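PDB 7KSF: Protease/Reverse transcriptase/ribonuclease H from Eastern chimpanzee simian foamy virus, which combines a retroviral aspartic protease with a reverse transcriptase that copies RNA into DNA and a ribonuclease H that degrades RNA in RNA-DNA hybrids. Local coordinates for residues A[144-149]-A[254-259]; A[261-266]-A[276-281]; A[518-523]-A[555-560]. The protein carries 1 engineered substitution. One frame throughout, in Å; residues are numbered along the deposited sequence.

Overall arrangement
Contact 1 ties the loop 144-149 to the polymerase, and contact 2 adjoins it, centres 11 Å apart, whereas the centre of contact 3, in the RNase H-like domain, is about 38 Å and 37 Å from theirs. Backbone bonds join the first two: Ile-258 and His-256 of contact 1 probably pair with Thr-278 and Leu-280 of contact 2. Contact 2 is the buried one, a helical turn on a strand end held by one threonine hydroxyl and aromatic packing. Contact 1, partly buried, ties two loops by an isolated bridge and an oblique histidine pair. Contact 3 is regular parallel sheet, apolar on one face and polar and more exposed on parts of the other.

Contact 1: residues A[144-149]-A[254-259]; sequences RKIRPH and WAHPIT
The imidazoles of His-149 and His-256 meet obliquely, with their planes at 62° and their centroids 5.3 Å apart. His-149 NE2 arrives at the edge of the His-256 ring, in its plane, and stands 3.3 Å from His-256 CD2. At the edge of the His-149 ring, near its plane, lies the carbonyl oxygen Pro-257 O, 3.6 Å from His-149 CD2. The histidine pair adjoins an isolated beta bridge between His-149 and Ile-258, which fastens the loop 144-149 to the loop that follows strand 243-249 of the polymerase palm. Both bonds of the bridge use His-149: its N donates to Pro-257 O (3.0 Å, nearly straight at 165°, in the carbonyl plane on a lone pair), and its O accepts Thr-259 N. Pro-148 CA and Ile-258 CA lie close to the same two oxygens, Pro-257 O and His-149 O respectively. His-149 chi1 of -62° sets CG beside its own backbone N and opposite the carbonyl carbon, with the ring next to Pro-257 O and His-256.

Helix 287-299 packs against the contact through Leu-290, Phe-291 and Asp-294. Asp-294 takes a salt bridge from Arg-144 NH2 and a weak hydrogen bond from His-256 NE2; its carboxylate might favour a protonated His-256, while the nearby guanidinium would oppose it. Phe-291 meets the same histidine ring at a steep angle. At the other end of the contact Arg-144 N makes a weak bond to Ala-255 O, and Arg-144 CB packs against that oxygen as well. Between the two ends the side chains of Ile-146 and Pro-257 cross obliquely, with Ile-146 CG2 4.1 Å from Pro-257 CD.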
# COMPACT_ATOMS: atom_id res chain seq x y z
N ARG A 144 10.97 -0.54 -24.05
CA ARG A 144 9.71 -0.16 -24.68
C ARG A 144 10.02 0.37 -26.08
O ARG A 144 10.60 1.45 -26.23
CB ARG A 144 9.00 0.90 -23.83
CG ARG A 144 7.65 1.30 -24.37
CD ARG A 144 6.65 0.17 -24.26
NE ARG A 144 5.33 0.59 -24.70
CZ ARG A 144 4.94 0.62 -25.97
NH1 ARG A 144 5.79 0.26 -26.93
NH2 ARG A 144 3.72 1.02 -26.29
N LYS A 145 9.62 -0.39 -27.10
CA LYS A 145 9.85 -0.01 -28.50
C LYS A 145 8.94 1.16 -28.85
O LYS A 145 7.90 1.01 -29.49
CB LYS A 145 9.63 -1.20 -29.42
CG LYS A 145 10.60 -2.36 -29.22
CD LYS A 145 10.28 -3.51 -30.16
CE LYS A 145 11.26 -4.66 -29.98
NZ LYS A 145 10.92 -5.82 -30.85
N ILE A 146 9.36 2.35 -28.44
CA ILE A 146 8.59 3.57 -28.65
C ILE A 146 9.55 4.68 -29.07
O ILE A 146 10.76 4.61 -28.83
CB ILE A 146 7.80 3.98 -27.39
CG1 ILE A 146 6.68 4.97 -27.73
CG2 ILE A 146 8.73 4.56 -26.33
CD1 ILE A 146 5.91 5.46 -26.52
N ARG A 147 9.00 5.70 -29.72
CA ARG A 147 9.79 6.86 -30.11
C ARG A 147 10.34 7.53 -28.86
O ARG A 147 9.56 7.91 -27.97
CB ARG A 147 8.94 7.85 -30.91
CG ARG A 147 8.51 7.32 -32.27
CD ARG A 147 7.90 8.43 -33.12
NE ARG A 147 7.52 7.96 -34.45
CZ ARG A 147 8.32 8.01 -35.52
NH1 ARG A 147 9.54 8.50 -35.42
NH2 ARG A 147 7.88 7.55 -36.69
N PRO A 148 11.66 7.69 -28.73
CA PRO A 148 12.23 8.25 -27.50
C PRO A 148 11.70 9.65 -27.22
O PRO A 148 11.45 10.45 -28.13
CB PRO A 148 13.73 8.27 -27.79
CG PRO A 148 13.93 7.20 -28.81
CD PRO A 148 12.70 7.24 -29.67
N HIS A 149 11.54 9.95 -25.94
CA HIS A 149 10.97 11.21 -25.50
C HIS A 149 12.02 12.32 -25.50
O HIS A 149 13.21 12.08 -25.26
CB HIS A 149 10.37 11.08 -24.10
CG HIS A 149 9.25 10.10 -24.01
ND1 HIS A 149 7.97 10.47 -23.66
CD2 HIS A 149 9.21 8.76 -24.22
CE1 HIS A 149 7.19 9.40 -23.65
NE2 HIS A 149 7.91 8.35 -23.99
N TRP A 254 11.27 3.74 -16.03
CA TRP A 254 12.56 3.22 -16.47
C TRP A 254 12.47 2.45 -17.77
O TRP A 254 13.50 2.02 -18.29
CB TRP A 254 13.17 2.34 -15.38
CG TRP A 254 13.65 3.10 -14.18
CD1 TRP A 254 13.81 4.45 -14.08
CD2 TRP A 254 14.01 2.55 -12.91
NE1 TRP A 254 14.25 4.78 -12.82
CE2 TRP A 254 14.39 3.63 -12.08
CE3 TRP A 254 14.06 1.26 -12.38
CZ2 TRP A 254 14.80 3.46 -10.76
CZ3 TRP A 254 14.48 1.08 -11.08
CH2 TRP A 254 14.84 2.18 -10.28
N ALA A 255 11.27 2.26 -18.33
CA ALA A 255 11.15 1.57 -19.61
C ALA A 255 11.11 2.52 -20.79
O ALA A 255 11.48 2.13 -21.90
CB ALA A 255 9.90 0.68 -19.62
N HIS A 256 10.69 3.76 -20.57
CA HIS A 256 10.60 4.75 -21.65
C HIS A 256 11.94 5.42 -21.85
O HIS A 256 12.41 6.12 -20.94
CB HIS A 256 9.54 5.79 -21.33
CG HIS A 256 8.14 5.29 -21.45
ND1 HIS A 256 7.64 4.28 -20.65
CD2 HIS A 256 7.13 5.65 -22.28
CE1 HIS A 256 6.38 4.05 -20.98
NE2 HIS A 256 6.05 4.87 -21.97
N PRO A 257 12.60 5.25 -22.99
CA PRO A 257 13.88 5.92 -23.22
C PRO A 257 13.68 7.37 -23.64
O PRO A 257 12.68 7.74 -24.25
CB PRO A 257 14.51 5.10 -24.35
CG PRO A 257 13.34 4.59 -25.12
CD PRO A 257 12.23 4.36 -24.11
N ILE A 258 14.66 8.20 -23.28
CA ILE A 258 14.66 9.59 -23.65
C ILE A 258 15.65 9.80 -24.80
O ILE A 258 16.49 8.95 -25.08
CB ILE A 258 15.00 10.51 -22.45
CG1 ILE A 258 16.47 10.39 -22.08
CG2 ILE A 258 14.12 10.17 -21.27
CD1 ILE A 258 16.89 11.30 -20.95
N THR A 259 15.54 10.94 -25.47
CA THR A 259 16.38 11.22 -26.62
C THR A 259 17.83 11.43 -26.19
O THR A 259 18.10 11.93 -25.10
CB THR A 259 15.87 12.46 -27.36
OG1 THR A 259 16.71 12.71 -28.50
CG2 THR A 259 15.89 13.67 -26.46

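Contact 2: residues A[261-266]-A[276-281]; sequences ESYWLT and CWTRLP
With a chi1 of 57°, Thr-266 holds OG1 between its backbone N and carbonyl carbon, where the hydroxyl can serve both segments, and leaves CG2 beside the backbone N, opposite the carbonyl carbon and next to Pro-281. OG1 accepts Trp-277 N (3.1 Å, 151°) and donates to Tyr-263 O, the oxygen that also takes a weak bond from Thr-266 N. One hydroxyl thus ties the last residue of the turn to its start and to the end of the strand. Thr-266 CG2 rests 3.7 Å from Pro-281 CG.

The indole of Trp-277 is held on two sides: Pro-281 CB sits over the centre of one face, 3.7 Å above the plane, and Thr-266 O comes in plane at the edge, 3.2 Å from Trp-277 CD1. Tyr-263, its CG beside the backbone N at chi1 -70°, lies beside the backbone of Trp-277 and Thr-278 where the strand gives way to loop; its CD1 is near Trp-277 O, and its OH meets the methyl CG2 of Thr-278 at 3.5 Å. The hydroxyl of that threonine turns elsewhere, to Gly-185 O. Cys-276 CB and SG lie beside Tyr-263 O.

The contact belongs to a small antiparallel sheet of the polymerase: the turn leads into the hairpin 268-270/273-277, and strand 273-277 is paired on its other side with 187-189. Trp-277 reaches Met-210 and Leu-212 of strand 208-212, and Pro-281 O accepts Ser-287 OG at the start of helix 287-299.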
# COMPACT_ATOMS: atom_id res chain seq x y z
N GLU A 261 19.82 13.44 -27.05
CA GLU A 261 20.16 14.82 -26.75
C GLU A 261 19.82 15.18 -25.30
O GLU A 261 20.49 16.04 -24.71
CB GLU A 261 19.43 15.76 -27.71
CG GLU A 261 19.81 17.22 -27.56
CD GLU A 261 19.12 18.11 -28.58
OE1 GLU A 261 18.33 17.58 -29.39
OE2 GLU A 261 19.36 19.34 -28.56
N SER A 262 18.81 14.54 -24.71
CA SER A 262 18.34 14.88 -23.38
C SER A 262 19.08 14.16 -22.26
O SER A 262 18.70 14.31 -21.09
CB SER A 262 16.84 14.59 -23.25
OG SER A 262 16.07 15.46 -24.05
N TYR A 263 20.11 13.37 -22.59
CA TYR A 263 20.80 12.61 -21.55
C TYR A 263 21.47 13.53 -20.54
O TYR A 263 21.49 13.22 -19.34
CB TYR A 263 21.84 11.68 -22.19
CG TYR A 263 21.26 10.51 -22.96
CD1 TYR A 263 19.90 10.21 -22.90
CD2 TYR A 263 22.07 9.69 -23.73
CE1 TYR A 263 19.37 9.14 -23.60
CE2 TYR A 263 21.55 8.62 -24.43
CZ TYR A 263 20.20 8.35 -24.37
OH TYR A 263 19.68 7.28 -25.06
N TRP A 264 22.02 14.66 -20.99
CA TRP A 264 22.75 15.56 -20.11
C TRP A 264 21.87 16.17 -19.02
O TRP A 264 22.39 16.55 -17.97
CB TRP A 264 23.42 16.67 -20.92
CG TRP A 264 22.44 17.66 -21.48
CD1 TRP A 264 21.84 17.63 -22.70
CD2 TRP A 264 21.96 18.84 -20.83
NE1 TRP A 264 21.01 18.71 -22.85
CE2 TRP A 264 21.06 19.47 -21.71
CE3 TRP A 264 22.19 19.42 -19.58
CZ2 TRP A 264 20.40 20.65 -21.39
CZ3 TRP A 264 21.54 20.59 -19.26
CH2 TRP A 264 20.65 21.20 -20.16
N LEU A 265 20.57 16.29 -19.27
CA LEU A 265 19.69 16.97 -18.32
C LEU A 265 19.55 16.18 -17.02
O LEU A 265 19.48 16.77 -15.94
CB LEU A 265 18.32 17.20 -18.95
CG LEU A 265 17.34 18.01 -18.11
CD1 LEU A 265 17.88 19.41 -17.88
CD2 LEU A 265 15.97 18.06 -18.78
N THR A 266 19.51 14.85 -17.11
CA THR A 266 19.25 13.99 -15.97
C THR A 266 20.52 13.57 -15.24
O THR A 266 20.51 12.54 -14.55
CB THR A 266 18.48 12.75 -16.42
OG1 THR A 266 19.23 12.08 -17.44
CG2 THR A 266 17.12 13.14 -16.98
N CYS A 276 24.32 9.53 -16.45
CA CYS A 276 23.13 10.09 -17.07
C CYS A 276 22.11 8.99 -17.30
O CYS A 276 22.44 7.80 -17.37
CB CYS A 276 23.46 10.79 -18.39
SG CYS A 276 24.46 12.28 -18.20
N TRP A 277 20.84 9.39 -17.42
CA TRP A 277 19.73 8.46 -17.57
C TRP A 277 19.41 8.25 -19.05
O TRP A 277 19.22 9.22 -19.79
CB TRP A 277 18.49 8.97 -16.84
CG TRP A 277 18.56 8.82 -15.36
CD1 TRP A 277 19.07 9.71 -14.47
CD2 TRP A 277 18.09 7.70 -14.60
NE1 TRP A 277 18.95 9.22 -13.19
CE2 TRP A 277 18.35 7.98 -13.24
CE3 TRP A 277 17.47 6.49 -14.93
CZ2 TRP A 277 18.02 7.10 -12.22
CZ3 TRP A 277 17.14 5.61 -13.91
CH2 TRP A 277 17.42 5.93 -12.57
N THR A 278 19.36 6.99 -19.46
CA THR A 278 18.86 6.65 -20.79
C THR A 278 17.34 6.68 -20.84
O THR A 278 16.76 7.02 -21.88
CB THR A 278 19.38 5.27 -21.20
OG1 THR A 278 20.81 5.27 -21.21
CG2 THR A 278 18.87 4.89 -22.58
N ARG A 279 16.69 6.34 -19.73
CA ARG A 279 15.24 6.26 -19.65
C ARG A 279 14.70 7.38 -18.77
O ARG A 279 15.46 8.17 -18.19
CB ARG A 279 14.82 4.89 -19.12
CG ARG A 279 15.69 3.75 -19.61
CD ARG A 279 15.49 3.48 -21.09
NE ARG A 279 16.15 2.26 -21.52
CZ ARG A 279 15.64 1.04 -21.35
NH1 ARG A 279 14.47 0.89 -20.76
NH2 ARG A 279 16.31 -0.02 -21.78
N LEU A 280 13.38 7.45 -18.66
CA LEU A 280 12.76 8.44 -17.80
C LEU A 280 13.12 8.14 -16.34
O LEU A 280 13.06 6.98 -15.91
CB LEU A 280 11.24 8.44 -17.96
CG LEU A 280 10.63 8.87 -19.30
CD1 LEU A 280 9.14 8.61 -19.27
CD2 LEU A 280 10.91 10.33 -19.58
N PRO A 281 13.50 9.15 -15.56
CA PRO A 281 13.81 8.92 -14.15
C PRO A 281 12.65 9.27 -13.23
O PRO A 281 11.79 10.09 -13.57
CB PRO A 281 15.02 9.83 -13.90
CG PRO A 281 14.93 10.90 -15.00
CD PRO A 281 13.85 10.52 -15.98

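Contact 3: residues A[518-523]-A[555-560]; sequences ILVYSP and PRIQFH
Val-520 and Phe-559 stand side by side on one face of a sheet, pointing the same way, and the branch point Val-520 CB touches the ring at Phe-559 CD2, 3.6 Å away. Of the two valine methyls, CG1 lies nearest Phe-559 CD2 and CG2 nearest Phe-559 CE2. Val-520 CG2 also packs on Ile-557 CG2, and Ile-518 meets the same isoleucine at CG1.

On the other face Leu-519 lies alongside the amide of Gln-558. Leu-519 CD1 is 3.5 Å from Gln-558 NE2 and Leu-519 CG 3.5 Å from Gln-558 OE1, so the leucine lies along the length of the amide. The Gln-558 chain is extended beyond CG, and its OE1 lies in plane at the edge of the His-560 ring. Next along the strand, Tyr-521 and His-560 run together, their planes at 37° and centroids 5.7 Å apart in an oblique pair; Tyr-521 CD2 and CE2 pack on His-560 CB.

This is the parallel pairing of strands 518-522 and 557-561, the last two in the 3-2-1-4-5 sheet of an RNase H-like fold, joined by a crossover containing helices 527-531 and 542-549. The ribonuclease H sheet of this chain has the same order. Helix 494-513 covers the face of Ile-518, while strand 454-460 pairs with the far edge of 518-522.

Backbone bonds alternate between the strands: Ile-518 N to Arg-556 O, Gln-558 N to Ile-518 O, Val-520 N to Gln-558 O (2.8 Å) and His-560 N to Val-520 O, straight at 174°. His-560 O then accepts Ser-522 N at 3.0 Å and, weakly, Ser-522 OG.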
# COMPACT_ATOMS: atom_id res chain seq x y z
N ILE A 518 -14.68 24.07 -3.28
CA ILE A 518 -14.40 23.49 -1.97
C ILE A 518 -13.26 24.27 -1.33
O ILE A 518 -12.20 24.45 -1.95
CB ILE A 518 -14.04 21.99 -2.08
CG1 ILE A 518 -15.20 21.21 -2.70
CG2 ILE A 518 -13.67 21.43 -0.72
CD1 ILE A 518 -14.91 19.74 -2.86
N LEU A 519 -13.47 24.73 -0.11
CA LEU A 519 -12.44 25.40 0.67
C LEU A 519 -12.09 24.52 1.86
O LEU A 519 -12.97 24.07 2.59
CB LEU A 519 -12.91 26.77 1.15
CG LEU A 519 -12.85 27.94 0.15
CD1 LEU A 519 -13.89 27.79 -0.96
CD2 LEU A 519 -13.03 29.25 0.89
N VAL A 520 -10.79 24.28 2.05
CA VAL A 520 -10.30 23.38 3.09
C VAL A 520 -9.50 24.20 4.08
O VAL A 520 -8.59 24.95 3.69
CB VAL A 520 -9.46 22.24 2.50
CG1 VAL A 520 -8.98 21.32 3.61
CG2 VAL A 520 -10.27 21.47 1.48
N TYR A 521 -9.83 24.07 5.36
CA TYR A 521 -9.08 24.70 6.43
C TYR A 521 -8.23 23.65 7.13
O TYR A 521 -8.66 22.51 7.33
CB TYR A 521 -10.02 25.38 7.43
CG TYR A 521 -10.76 26.55 6.83
CD1 TYR A 521 -11.92 26.36 6.08
CD2 TYR A 521 -10.31 27.85 7.02
CE1 TYR A 521 -12.60 27.43 5.54
CE2 TYR A 521 -10.99 28.93 6.48
CZ TYR A 521 -12.13 28.71 5.74
OH TYR A 521 -12.80 29.77 5.19
N SER A 522 -7.01 24.04 7.49
CA SER A 522 -6.02 23.09 7.97
C SER A 522 -5.04 23.82 8.88
O SER A 522 -4.83 25.03 8.73
CB SER A 522 -5.27 22.45 6.80
OG SER A 522 -5.10 23.37 5.74
N PRO A 523 -4.43 23.11 9.84
CA PRO A 523 -3.42 23.74 10.70
C PRO A 523 -2.15 24.15 9.98
O PRO A 523 -1.22 24.64 10.63
CB PRO A 523 -3.12 22.66 11.75
CG PRO A 523 -4.21 21.65 11.62
CD PRO A 523 -4.67 21.70 10.20
N PRO A 555 -8.41 24.82 -9.53
CA PRO A 555 -8.95 26.10 -9.04
C PRO A 555 -10.21 25.95 -8.20
O PRO A 555 -10.54 26.86 -7.43
CB PRO A 555 -9.24 26.89 -10.32
CG PRO A 555 -8.49 26.17 -11.41
CD PRO A 555 -8.46 24.74 -11.00
N ARG A 556 -10.92 24.82 -8.33
CA ARG A 556 -12.13 24.61 -7.55
C ARG A 556 -11.82 24.45 -6.07
O ARG A 556 -12.66 24.79 -5.22
CB ARG A 556 -12.86 23.37 -8.06
CG ARG A 556 -13.41 23.49 -9.47
CD ARG A 556 -14.64 24.38 -9.50
NE ARG A 556 -15.33 24.31 -10.79
CZ ARG A 556 -16.56 24.75 -11.00
NH1 ARG A 556 -17.26 25.29 -10.01
NH2 ARG A 556 -17.10 24.65 -12.21
N ILE A 557 -10.64 23.95 -5.73
CA ILE A 557 -10.25 23.69 -4.36
C ILE A 557 -9.23 24.74 -3.93
O ILE A 557 -8.31 25.08 -4.68
CB ILE A 557 -9.68 22.27 -4.20
CG1 ILE A 557 -10.68 21.24 -4.74
CG2 ILE A 557 -9.35 21.98 -2.74
CD1 ILE A 557 -10.18 19.81 -4.68
N GLN A 558 -9.45 25.29 -2.73
CA GLN A 558 -8.57 26.32 -2.12
C GLN A 558 -8.27 25.88 -0.69
O GLN A 558 -9.18 25.36 -0.03
CB GLN A 558 -9.23 27.69 -2.13
CG GLN A 558 -10.47 27.78 -3.01
CD GLN A 558 -11.18 29.10 -2.83
OE1 GLN A 558 -10.81 29.90 -1.97
NE2 GLN A 558 -12.20 29.34 -3.64
N PHE A 559 -7.04 26.10 -0.23
CA PHE A 559 -6.63 25.70 1.11
C PHE A 559 -6.30 26.92 1.95
O PHE A 559 -5.50 27.77 1.54
CB PHE A 559 -5.43 24.75 1.04
CG PHE A 559 -5.71 23.47 0.32
CD1 PHE A 559 -5.52 23.38 -1.05
CD2 PHE A 559 -6.17 22.36 1.00
CE1 PHE A 559 -5.78 22.20 -1.72
CE2 PHE A 559 -6.43 21.18 0.34
CZ PHE A 559 -6.24 21.10 -1.02
N HIS A 560 -6.91 26.99 3.14
CA HIS A 560 -6.72 28.10 4.06
C HIS A 560 -6.17 27.60 5.38
O HIS A 560 -6.54 26.53 5.86
CB HIS A 560 -8.03 28.84 4.31
CG HIS A 560 -8.31 29.94 3.33
ND1 HIS A 560 -8.77 29.69 2.05
CD2 HIS A 560 -8.19 31.28 3.43
CE1 HIS A 560 -8.93 30.83 1.41
NE2 HIS A 560 -8.58 31.81 2.22